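Local coordinates for protein ABC sugar (Ribose) transporter, periplasmic substrate-binding subunit (Rhodobacter sphaeroides, PDB 3L49) that probably binds a sugar in the periplasm, serving as the substrate-capturing subunit of an ABC importer, at residues A[206-211]-A[230-235]. Numbering follows the deposited sequence.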
loop_
_atom_site.group_PDB
_atom_site.type_symbol
_atom_site.label_atom_id
_atom_site.label_comp_id
_atom_site.label_asym_id
_atom_site.label_seq_id
_atom_site.Cartn_x
_atom_site.Cartn_y
_atom_site.Cartn_z
ATOM N N ALA A 206 -13.846 8.065 4.616
ATOM C CA ALA A 206 -14.909 8.173 3.603
ATOM C C ALA A 206 -16.185 7.473 4.060
ATOM O O ALA A 206 -17.281 8.003 3.895
ATOM C CB ALA A 206 -14.433 7.616 2.262
ATOM N N THR A 207 -16.016 6.303 4.668
ATOM C CA THR A 207 -17.114 5.526 5.243
ATOM C C THR A 207 -17.800 6.283 6.377
ATOM O O THR A 207 -19.035 6.370 6.402
ATOM C CB THR A 207 -16.606 4.161 5.745
ATOM O OG1 THR A 207 -15.827 3.548 4.715
ATOM C CG2 THR A 207 -17.752 3.233 6.120
ATOM N N GLN A 208 -16.995 6.833 7.296
ATOM C CA GLN A 208 -17.500 7.636 8.416
ATOM C C GLN A 208 -18.360 8.817 7.945
ATOM O O GLN A 208 -19.438 9.063 8.509
ATOM C CB GLN A 208 -16.344 8.127 9.276
ATOM C CG GLN A 208 -15.777 7.076 10.238
ATOM C CD GLN A 208 -14.418 7.465 10.807
ATOM O OE1 GLN A 208 -13.806 6.703 11.567
ATOM N NE2 GLN A 208 -13.932 8.654 10.436
ATOM N N ALA A 209 -17.892 9.508 6.895
ATOM C CA ALA A 209 -18.605 10.631 6.278
ATOM C C ALA A 209 -19.951 10.247 5.665
ATOM O O ALA A 209 -20.938 10.955 5.857
ATOM C CB ALA A 209 -17.722 11.309 5.218
ATOM N N LEU A 210 -19.977 9.143 4.916
ATOM C CA LEU A 210 -21.207 8.637 4.288
ATOM C C LEU A 210 -22.227 8.239 5.333
ATOM O O LEU A 210 -23.425 8.486 5.172
ATOM C CB LEU A 210 -20.910 7.413 3.407
ATOM C CG LEU A 210 -20.104 7.586 2.116
ATOM C CD1 LEU A 210 -19.806 6.216 1.512
ATOM C CD2 LEU A 210 -20.825 8.484 1.109
ATOM N N GLN A 211 -21.729 7.604 6.392
ATOM C CA GLN A 211 -22.525 7.220 7.539
ATOM C C GLN A 211 -23.162 8.445 8.195
ATOM O O GLN A 211 -24.374 8.480 8.408
ATOM C CB GLN A 211 -21.642 6.468 8.528
ATOM C CG GLN A 211 -22.371 5.469 9.360
ATOM C CD GLN A 211 -21.699 4.111 9.351
ATOM O OE1 GLN A 211 -22.374 3.084 9.414
ATOM N NE2 GLN A 211 -20.367 4.095 9.268
ATOM N N VAL A 230 -11.678 -3.546 7.908
ATOM C CA VAL A 230 -12.192 -4.923 7.907
ATOM C C VAL A 230 -13.498 -5.036 8.705
ATOM O O VAL A 230 -14.501 -5.542 8.200
ATOM C CB VAL A 230 -11.125 -5.903 8.467
ATOM C CG1 VAL A 230 -11.691 -7.301 8.672
ATOM C CG2 VAL A 230 -9.935 -5.958 7.542
ATOM N N GLU A 231 -13.472 -4.532 9.938
ATOM C CA GLU A 231 -14.633 -4.506 10.817
ATOM C C GLU A 231 -15.822 -3.729 10.230
ATOM O O GLU A 231 -16.975 -4.110 10.430
ATOM C CB GLU A 231 -14.236 -3.917 12.164
ATOM C CG GLU A 231 -15.033 -4.474 13.334
ATOM C CD GLU A 231 -14.736 -3.767 14.647
ATOM O OE1 GLU A 231 -13.730 -3.025 14.726
ATOM O OE2 GLU A 231 -15.514 -3.961 15.606
ATOM N N MET A 232 -15.528 -2.647 9.512
ATOM C CA MET A 232 -16.540 -1.867 8.777
ATOM C C MET A 232 -17.148 -2.653 7.613
ATOM O O MET A 232 -18.350 -2.561 7.363
ATOM C CB MET A 232 -15.927 -0.565 8.246
ATOM C CG MET A 232 -15.794 0.568 9.255
ATOM S SD MET A 232 -14.734 1.865 8.592
ATOM C CE MET A 232 -15.197 3.235 9.639
ATOM N N VAL A 233 -16.310 -3.412 6.901
ATOM C CA VAL A 233 -16.758 -4.274 5.798
ATOM C C VAL A 233 -17.675 -5.383 6.317
ATOM O O VAL A 233 -18.720 -5.658 5.719
ATOM C CB VAL A 233 -15.551 -4.856 4.999
ATOM C CG1 VAL A 233 -15.955 -6.064 4.135
ATOM C CG2 VAL A 233 -14.922 -3.773 4.133
ATOM N N ALA A 234 -17.291 -5.979 7.447
ATOM C CA ALA A 234 -18.062 -7.053 8.080
ATOM C C ALA A 234 -19.381 -6.577 8.699
ATOM O O ALA A 234 -20.307 -7.370 8.850
ATOM C CB ALA A 234 -17.213 -7.779 9.131
ATOM N N ASP A 235 -19.454 -5.294 9.057
ATOM C CA ASP A 235 -20.675 -4.692 9.597
ATOM C C ASP A 235 -21.686 -4.402 8.485
ATOM O O ASP A 235 -21.412 -3.589 7.599
ATOM C CB ASP A 235 -20.339 -3.407 10.366
ATOM C CG ASP A 235 -21.584 -2.655 10.850
ATOM O OD1 ASP A 235 -22.609 -3.292 11.190
ATOM O OD2 ASP A 235 -21.528 -1.408 10.907
HETATM O O HOH W 1 -22.103 1.290 11.353
#
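One water joins Q211 to D235: it donates to Q211 OE1 at 2.7 Å and to D235 OD2 at 2.8 Å. The two oxygens subtend about 124° at the water, and with OE1 and OD2 4.8 Å apart the bridge replaces a direct contact. The helices, 200-212 and 227-234, precede and follow strand 219-222 in the alpha/beta C-terminal lobe of a type I periplasmic binding protein fold. No direct hydrogen bond links the segments, and their nearest CA atoms, of T207 and M232, lie 8.2 Å apart, so side chains must span the gap. Both direct side-chain contacts, with T207 and with Q208, run through M232. Its chain runs extended beyond CG (chi2 167°), carrying SD and CE to the facing helix. There it meets T207 tip to tip, SD resting 4.1 Å from T207 CB and equally far from T207 CG2. The threonine methyl is anti to the backbone N and OG1 beside it (chi1 -49°), hydrogen-bonded to M203 O and T220 OG1, while CB and CG2 lie nearest the sulfur. Both T207 and M232 touch A240, at the start of strand 240-245. Q208 crosses M232 at roughly a right angle, its CG 3.9 Å from the terminal methyl CE of M232.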